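Local coordinates for protein terminase small subunit (Thermus phage G20c, PDB 6EJQ) that probably binds the packaging initiation site of viral DNA and regulates the ATPase of the large terminase subunit, working as a nine-subunit ring, at residues B[72-77]-B[127-132]; B[13-18]-B[23-28]. All coordinates share one frame; numbering follows the deposited sequence.

Contact 1 (B[72-77]-B[127-132]); sequences RARIFQ and QERITA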
ATOM      1  N   ARG B  72       4.912   9.675  26.946  1.00 34.36           N
ATOM      2  CA  ARG B  72       4.039   8.529  26.733  1.00 36.03           C
ATOM      3  C   ARG B  72       4.694   7.592  25.717  1.00 35.17           C
ATOM      4  O   ARG B  72       4.714   6.386  25.908  1.00 36.11           O
ATOM      5  CB  ARG B  72       2.638   8.956  26.249  1.00 37.23           C
ATOM      6  CG  ARG B  72       1.573   7.892  26.487  1.00 38.19           C
ATOM      7  CD  ARG B  72       0.415   7.961  25.502  1.00 39.06           C
ATOM      8  NE  ARG B  72      -0.253   9.266  25.429  1.00 41.22           N
ATOM      9  CZ  ARG B  72      -1.109   9.756  26.333  1.00 40.54           C
ATOM     10  NH1 ARG B  72      -1.401   9.101  27.451  1.00 42.33           N
ATOM     11  NH2 ARG B  72      -1.657  10.942  26.128  1.00 42.16           N
ATOM     12  N   ALA B  73       5.238   8.159  24.650  1.00 34.59           N
ATOM     13  CA  ALA B  73       5.946   7.378  23.650  1.00 34.69           C
ATOM     14  C   ALA B  73       7.170   6.650  24.242  1.00 35.46           C
ATOM     15  O   ALA B  73       7.405   5.486  23.905  1.00 36.33           O
ATOM     16  CB  ALA B  73       6.345   8.262  22.479  1.00 35.28           C
ATOM     17  N   ARG B  74       7.919   7.308  25.136  1.00 34.44           N
ATOM     18  CA  ARG B  74       9.032   6.656  25.862  1.00 34.23           C
ATOM     19  C   ARG B  74       8.599   5.417  26.625  1.00 35.39           C
ATOM     20  O   ARG B  74       9.328   4.419  26.669  1.00 34.71           O
ATOM     21  CB  ARG B  74       9.705   7.615  26.854  1.00 35.89           C
ATOM     22  CG  ARG B  74      10.600   8.663  26.218  1.00 37.95           C
ATOM     23  CD  ARG B  74      11.355   9.451  27.273  1.00 39.30           C
ATOM     24  NE  ARG B  74      12.085  10.589  26.698  1.00 41.15           N
ATOM     25  CZ  ARG B  74      13.281  10.517  26.101  1.00 43.02           C
ATOM     26  NH1 ARG B  74      13.850  11.621  25.615  1.00 42.87           N
ATOM     27  NH2 ARG B  74      13.918   9.355  25.971  1.00 41.76           N
ATOM     28  N   ILE B  75       7.418   5.493  27.241  1.00 35.24           N
ATOM     29  CA  ILE B  75       6.858   4.371  27.980  1.00 34.94           C
ATOM     30  C   ILE B  75       6.540   3.198  27.058  1.00 34.81           C
ATOM     31  O   ILE B  75       6.857   2.054  27.384  1.00 35.11           O
ATOM     32  CB  ILE B  75       5.581   4.772  28.754  1.00 34.89           C
ATOM     33  CG1 ILE B  75       5.930   5.757  29.862  1.00 35.61           C
ATOM     34  CG2 ILE B  75       4.892   3.547  29.352  1.00 35.92           C
ATOM     35  CD1 ILE B  75       4.750   6.569  30.336  1.00 37.09           C
ATOM     36  N   PHE B  76       5.874   3.470  25.937  1.00 35.22           N
ATOM     37  CA  PHE B  76       5.566   2.405  24.975  1.00 35.72           C
ATOM     38  C   PHE B  76       6.864   1.827  24.417  1.00 33.65           C
ATOM     39  O   PHE B  76       7.004   0.613  24.305  1.00 33.21           O
ATOM     40  CB  PHE B  76       4.684   2.897  23.814  1.00 37.19           C
ATOM     41  CG  PHE B  76       3.296   3.349  24.215  1.00 37.62           C
ATOM     42  CD1 PHE B  76       2.567   2.705  25.201  1.00 38.94           C
ATOM     43  CD2 PHE B  76       2.693   4.401  23.538  1.00 39.90           C
ATOM     44  CE1 PHE B  76       1.284   3.134  25.535  1.00 40.70           C
ATOM     45  CE2 PHE B  76       1.407   4.826  23.856  1.00 40.45           C
ATOM     46  CZ  PHE B  76       0.698   4.187  24.858  1.00 39.42           C
ATOM     47  N   GLN B  77       7.816   2.697  24.099  1.00 33.05           N
ATOM     48  CA  GLN B  77       9.114   2.263  23.573  1.00 34.68           C
ATOM     49  C   GLN B  77       9.778   1.267  24.515  1.00 34.39           C
ATOM     50  O   GLN B  77      10.329   0.262  24.069  1.00 34.51           O
ATOM     51  CB  GLN B  77      10.046   3.452  23.340  1.00 35.19           C
ATOM     52  CG  GLN B  77      11.214   3.155  22.416  1.00 35.34           C
ATOM     53  CD  GLN B  77      12.098   4.362  22.188  1.00 35.08           C
ATOM     54  OE1 GLN B  77      12.341   5.147  23.103  1.00 34.95           O
ATOM     55  NE2 GLN B  77      12.602   4.504  20.969  1.00 34.75           N
ATOM     56  N   GLN B 127      12.975   8.644  16.060  1.00 37.62           N
ATOM     57  CA  GLN B 127      12.968   9.671  15.019  1.00 37.69           C
ATOM     58  C   GLN B 127      11.783  10.620  15.145  1.00 36.81           C
ATOM     59  O   GLN B 127      11.929  11.823  14.953  1.00 36.16           O
ATOM     60  CB  GLN B 127      13.034   9.047  13.623  1.00 39.11           C
ATOM     61  CG  GLN B 127      14.378   8.388  13.301  1.00 42.90           C
ATOM     62  CD  GLN B 127      15.603   9.243  13.679  1.00 47.35           C
ATOM     63  OE1 GLN B 127      16.527   8.763  14.360  1.00 47.10           O
ATOM     64  NE2 GLN B 127      15.605  10.516  13.250  1.00 46.37           N
ATOM     65  N   GLU B 128      10.625  10.075  15.491  1.00 36.66           N
ATOM     66  CA  GLU B 128       9.458  10.882  15.819  1.00 38.34           C
ATOM     67  C   GLU B 128       9.712  11.824  17.002  1.00 36.67           C
ATOM     68  O   GLU B 128       9.274  12.975  16.974  1.00 36.89           O
ATOM     69  CB  GLU B 128       8.245   9.985  16.064  1.00 40.92           C
ATOM     70  CG  GLU B 128       7.701   9.404  14.762  1.00 44.03           C
ATOM     71  CD  GLU B 128       6.734   8.237  14.931  1.00 46.61           C
ATOM     72  OE1 GLU B 128       6.508   7.740  16.062  1.00 48.15           O
ATOM     73  OE2 GLU B 128       6.211   7.793  13.888  1.00 51.55           O
ATOM     74  N   ARG B 129      10.443  11.350  18.011  1.00 36.68           N
ATOM     75  CA  ARG B 129      10.885  12.204  19.132  1.00 35.67           C
ATOM     76  C   ARG B 129      11.758  13.352  18.641  1.00 34.87           C
ATOM     77  O   ARG B 129      11.505  14.504  18.966  1.00 34.81           O
ATOM     78  CB  ARG B 129      11.642  11.401  20.194  1.00 36.15           C
ATOM     79  CG  ARG B 129      12.060  12.217  21.410  1.00 37.81           C
ATOM     80  CD  ARG B 129      12.174  11.363  22.660  1.00 38.49           C
ATOM     81  NE  ARG B 129      13.204  10.364  22.487  1.00 41.42           N
ATOM     82  CZ  ARG B 129      13.057   9.039  22.477  1.00 40.40           C
ATOM     83  NH1 ARG B 129      11.888   8.431  22.670  1.00 40.53           N
ATOM     84  NH2 ARG B 129      14.142   8.306  22.280  1.00 40.76           N
ATOM     85  N   ILE B 130      12.765  13.029  17.837  1.00 34.03           N
ATOM     86  CA  ILE B 130      13.689  14.026  17.309  1.00 34.18           C
ATOM     87  C   ILE B 130      12.938  15.074  16.482  1.00 35.22           C
ATOM     88  O   ILE B 130      13.147  16.275  16.660  1.00 32.74           O
ATOM     89  CB  ILE B 130      14.820  13.350  16.518  1.00 33.94           C
ATOM     90  CG1 ILE B 130      15.732  12.606  17.495  1.00 34.74           C
ATOM     91  CG2 ILE B 130      15.648  14.352  15.725  1.00 34.21           C
ATOM     92  CD1 ILE B 130      16.491  11.466  16.861  1.00 36.16           C
ATOM     93  N   THR B 131      12.035  14.609  15.623  1.00 36.81           N
ATOM     94  CA  THR B 131      11.206  15.487  14.787  1.00 37.21           C
ATOM     95  C   THR B 131      10.370  16.457  15.642  1.00 37.32           C
ATOM     96  O   THR B 131      10.395  17.674  15.422  1.00 36.01           O
ATOM     97  CB  THR B 131      10.287  14.654  13.872  1.00 37.10           C
ATOM     98  OG1 THR B 131      11.093  13.853  12.996  1.00 38.10           O
ATOM     99  CG2 THR B 131       9.367  15.541  13.043  1.00 38.00           C
ATOM    100  N   ALA B 132       9.667  15.913  16.627  1.00 37.00           N
ATOM    101  CA  ALA B 132       8.843  16.722  17.535  1.00 36.51           C
ATOM    102  C   ALA B 132       9.666  17.698  18.383  1.00 37.59           C
ATOM    103  O   ALA B 132       9.264  18.849  18.571  1.00 39.05           O
ATOM    104  CB  ALA B 132       8.004  15.827  18.424  1.00 36.09           C
TER
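R129 carries the whole 127-132 side of this contact, meeting R74 and Q77 of 72-77. Its CG stands anti to the backbone N (chi1 -177°), which sends the chain toward 72-77, and a bend at chi3 brings the guanidinium flat against that of R74. R74 reaches in from the side with a chain extended from CG to NE and lays its own guanidinium flat over one face of R129, centres 3.9 Å apart and planes 20° from parallel. The overlap is offset: R74 NH2 sits over the middle of the R129 group, 3.6 Å from CZ, whereas R74 NH1 lies 3.4 Å from R129 CD. E65 of a second subunit forms salt bridges with R74 NH1 and R129 NE, which probably offsets the closeness of the two positive groups. At the edge of R129, in its plane, Q77 OE1 accepts a weak hydrogen bond from NH1 at 3.3 Å, with the amide turned steeply, 66°, against the guanidinium. D126 ties the two together further, taking a salt bridge from R129 NH2 and a hydrogen bond from Q77 NE2. The pair of segments joins the long helix 59-95 to helix 112-139, the two arms of a helical hairpin; beside the arginines, A73 and Q77 pack on I125 of helix 112-139, and neighbouring subunits of the ring flank both helices.

Contact 2 (B[13-18]-B[23-28]); sequences LKLYLL and SEIAQT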
ATOM      1  N   LEU B  13     -21.040  15.692  28.193  1.00 41.36           N
ATOM      2  CA  LEU B  13     -20.233  15.865  26.984  1.00 43.18           C
ATOM      3  C   LEU B  13     -19.712  14.525  26.440  1.00 42.29           C
ATOM      4  O   LEU B  13     -19.796  14.270  25.241  1.00 40.01           O
ATOM      5  CB  LEU B  13     -19.051  16.804  27.271  1.00 43.88           C
ATOM      6  CG  LEU B  13     -18.097  17.145  26.125  1.00 44.46           C
ATOM      7  CD1 LEU B  13     -18.841  17.781  24.963  1.00 44.60           C
ATOM      8  CD2 LEU B  13     -17.015  18.075  26.634  1.00 45.09           C
ATOM      9  N   LYS B  14     -19.202  13.678  27.333  1.00 41.07           N
ATOM     10  CA  LYS B  14     -18.685  12.367  26.966  1.00 42.00           C
ATOM     11  C   LYS B  14     -19.746  11.544  26.254  1.00 43.07           C
ATOM     12  O   LYS B  14     -19.507  11.047  25.158  1.00 43.76           O
ATOM     13  CB  LYS B  14     -18.198  11.605  28.195  1.00 43.28           C
ATOM     14  CG  LYS B  14     -17.525  10.281  27.872  1.00 47.07           C
ATOM     15  CD  LYS B  14     -17.116   9.531  29.131  1.00 49.48           C
ATOM     16  CE  LYS B  14     -16.529   8.173  28.786  1.00 50.93           C
ATOM     17  NZ  LYS B  14     -16.386   7.272  29.963  1.00 52.33           N
ATOM     18  N   LEU B  15     -20.916  11.412  26.871  1.00 42.16           N
ATOM     19  CA  LEU B  15     -21.976  10.582  26.308  1.00 41.39           C
ATOM     20  C   LEU B  15     -22.452  11.136  24.969  1.00 40.45           C
ATOM     21  O   LEU B  15     -22.721  10.371  24.046  1.00 40.12           O
ATOM     22  CB  LEU B  15     -23.142  10.441  27.279  1.00 41.32           C
ATOM     23  CG  LEU B  15     -22.855   9.679  28.573  1.00 42.59           C
ATOM     24  CD1 LEU B  15     -24.055   9.781  29.510  1.00 43.30           C
ATOM     25  CD2 LEU B  15     -22.512   8.224  28.303  1.00 42.79           C
ATOM     26  N   TYR B  16     -22.532  12.459  24.860  1.00 40.20           N
ATOM     27  CA  TYR B  16     -22.833  13.089  23.589  1.00 41.84           C
ATOM     28  C   TYR B  16     -21.802  12.696  22.508  1.00 41.55           C
ATOM     29  O   TYR B  16     -22.184  12.346  21.396  1.00 40.14           O
ATOM     30  CB  TYR B  16     -22.913  14.612  23.718  1.00 42.73           C
ATOM     31  CG  TYR B  16     -23.126  15.273  22.382  1.00 48.10           C
ATOM     32  CD1 TYR B  16     -24.366  15.201  21.740  1.00 53.17           C
ATOM     33  CD2 TYR B  16     -22.081  15.931  21.731  1.00 52.67           C
ATOM     34  CE1 TYR B  16     -24.566  15.787  20.496  1.00 56.76           C
ATOM     35  CE2 TYR B  16     -22.265  16.512  20.486  1.00 55.07           C
ATOM     36  CZ  TYR B  16     -23.504  16.436  19.871  1.00 58.30           C
ATOM     37  OH  TYR B  16     -23.678  17.025  18.636  1.00 66.38           O
ATOM     38  N   LEU B  17     -20.515  12.739  22.853  1.00 39.82           N
ATOM     39  CA  LEU B  17     -19.436  12.436  21.910  1.00 40.01           C
ATOM     40  C   LEU B  17     -19.319  10.949  21.573  1.00 39.61           C
ATOM     41  O   LEU B  17     -18.711  10.587  20.559  1.00 39.75           O
ATOM     42  CB  LEU B  17     -18.096  12.979  22.431  1.00 40.11           C
ATOM     43  CG  LEU B  17     -17.963  14.503  22.472  1.00 38.90           C
ATOM     44  CD1 LEU B  17     -16.613  14.906  23.039  1.00 39.58           C
ATOM     45  CD2 LEU B  17     -18.162  15.132  21.103  1.00 40.39           C
ATOM     46  N   LEU B  18     -19.900  10.101  22.417  1.00 38.79           N
ATOM     47  CA  LEU B  18     -20.054   8.677  22.128  1.00 39.00           C
ATOM     48  C   LEU B  18     -21.347   8.331  21.373  1.00 38.74           C
ATOM     49  O   LEU B  18     -21.625   7.153  21.142  1.00 40.47           O
ATOM     50  CB  LEU B  18     -19.946   7.859  23.420  1.00 39.98           C
ATOM     51  CG  LEU B  18     -18.582   7.935  24.120  1.00 41.37           C
ATOM     52  CD1 LEU B  18     -18.622   7.191  25.447  1.00 39.89           C
ATOM     53  CD2 LEU B  18     -17.464   7.388  23.231  1.00 42.96           C
ATOM     54  N   SER B  23     -31.744  13.150  25.041  1.00 60.39           N
ATOM     55  CA  SER B  23     -32.791  12.542  25.878  1.00 62.07           C
ATOM     56  C   SER B  23     -32.292  11.315  26.640  1.00 61.35           C
ATOM     57  O   SER B  23     -32.640  11.131  27.803  1.00 65.86           O
ATOM     58  CB  SER B  23     -34.023  12.164  25.044  1.00 63.88           C
ATOM     59  OG  SER B  23     -33.704  11.183  24.067  1.00 65.54           O
ATOM     60  N   GLU B  24     -31.491  10.479  25.982  1.00 59.35           N
ATOM     61  CA  GLU B  24     -30.880   9.312  26.637  1.00 57.93           C
ATOM     62  C   GLU B  24     -29.874   9.735  27.699  1.00 53.28           C
ATOM     63  O   GLU B  24     -29.764   9.090  28.736  1.00 52.40           O
ATOM     64  CB  GLU B  24     -30.163   8.413  25.623  1.00 60.85           C
ATOM     65  CG  GLU B  24     -31.066   7.704  24.632  1.00 65.08           C
ATOM     66  CD  GLU B  24     -30.278   6.808  23.696  1.00 68.50           C
ATOM     67  OE1 GLU B  24     -29.581   7.347  22.802  1.00 69.44           O
ATOM     68  OE2 GLU B  24     -30.346   5.570  23.865  1.00 69.53           O
ATOM     69  N   ILE B  25     -29.128  10.800  27.414  1.00 48.55           N
ATOM     70  CA  ILE B  25     -28.134  11.336  28.343  1.00 48.41           C
ATOM     71  C   ILE B  25     -28.834  11.824  29.605  1.00 47.84           C
ATOM     72  O   ILE B  25     -28.363  11.576  30.713  1.00 45.01           O
ATOM     73  CB  ILE B  25     -27.335  12.512  27.728  1.00 45.66           C
ATOM     74  CG1 ILE B  25     -26.448  12.016  26.574  1.00 45.13           C
ATOM     75  CG2 ILE B  25     -26.478  13.200  28.789  1.00 44.68           C
ATOM     76  CD1 ILE B  25     -25.787  13.128  25.786  1.00 44.88           C
ATOM     77  N   ALA B  26     -29.949  12.524  29.414  1.00 48.21           N
ATOM     78  CA  ALA B  26     -30.770  13.010  30.512  1.00 49.96           C
ATOM     79  C   ALA B  26     -31.304  11.872  31.380  1.00 53.13           C
ATOM     80  O   ALA B  26     -31.154  11.905  32.597  1.00 53.63           O
ATOM     81  CB  ALA B  26     -31.913  13.846  29.975  1.00 50.89           C
ATOM     82  N   GLN B  27     -31.897  10.858  30.749  1.00 56.17           N
ATOM     83  CA  GLN B  27     -32.406   9.681  31.474  1.00 58.44           C
ATOM     84  C   GLN B  27     -31.305   8.923  32.232  1.00 57.75           C
ATOM     85  O   GLN B  27     -31.536   8.422  33.335  1.00 60.48           O
ATOM     86  CB  GLN B  27     -33.133   8.719  30.518  1.00 61.18           C
ATOM     87  CG  GLN B  27     -34.448   9.243  29.955  1.00 64.91           C
ATOM     88  CD  GLN B  27     -34.987   8.376  28.816  1.00 70.13           C
ATOM     89  OE1 GLN B  27     -35.815   7.489  29.030  1.00 71.69           O
ATOM     90  NE2 GLN B  27     -34.507   8.625  27.601  1.00 74.66           N
ATOM     91  N   THR B  28     -30.114   8.856  31.643  1.00 56.08           N
ATOM     92  CA  THR B  28     -28.989   8.117  32.211  1.00 56.57           C
ATOM     93  C   THR B  28     -28.393   8.813  33.434  1.00 59.11           C
ATOM     94  O   THR B  28     -28.143   8.167  34.459  1.00 60.05           O
ATOM     95  CB  THR B  28     -27.874   7.904  31.157  1.00 56.05           C
ATOM     96  OG1 THR B  28     -28.420   7.216  30.026  1.00 57.82           O
ATOM     97  CG2 THR B  28     -26.706   7.087  31.720  1.00 53.70           C
TER
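L15 and I25 mark the nearest approach of the two backbones, their CA atoms 6.5 Å apart. Helix 13-17 and helix 23-28 run in largely opposed directions, at 139° between their N-to-C senses, and their axes come no closer than 9.9 Å. No hydrogen bond crosses between the segments; the contact is van der Waals packing, mostly between aliphatic carbons, with one methyl against the backbone of Y16. I25 does most of the reaching across. Its CG1 lies anti to the carbonyl carbon (chi1 -67°), and the extended chi2 pushes CD1 forward against the backbone of the facing helix, where it rests 3.4 Å from Y16 N and 3.7 Å from Y16 CA. One bond back, I25 CG1 touches L15 CB at 3.7 Å, so successive carbons of the isoleucine branch meet successive residues of 13-18. Y16 takes part through its CB, 3.8 Å from I25 CD1, while its ring leads off toward L46 and R50 of helix 39-53. From L15 the CD1 methyl stretches to the edge of the contact and approaches T28 CG2 loosely at 4.4 Å. The hydroxyl of T28 turns back on its own helix: OG1 donates to E24 O, which also takes the backbone N of T28 from the other face of its carbonyl plane. F20, in the short connection between the helices, packs on both L15 and I25 and extends the apolar patch. Together these contacts fasten helix 4-17 to helix 22-33 in the N-terminal domain, which belongs to the helix-turn-helix clan; helix 39-53 covers L13, Y16 and S23, and a neighbouring subunit packs its Q68 and E71 on the 13-18 side.

How the contacts relate
Contact 1 and contact 2 share no helix: the first joins the two long helices of the C-terminal domain, the second the first two helices of the N-terminal domain. Their centres lie 35 Å apart on opposite sides of the chain's centre. Although contact 1 is the more buried, it is the polar one, built from charged and amide groups. Contact 2, only partly buried, relies on aliphatic carbons and has no bond across it. Both border other subunits, including the same third one, but in contact 1 an acid of another subunit binds the very groups that touch, whereas in contact 2 the I25 packing stays within one domain and the neighbours pack on Y16 or on other residues.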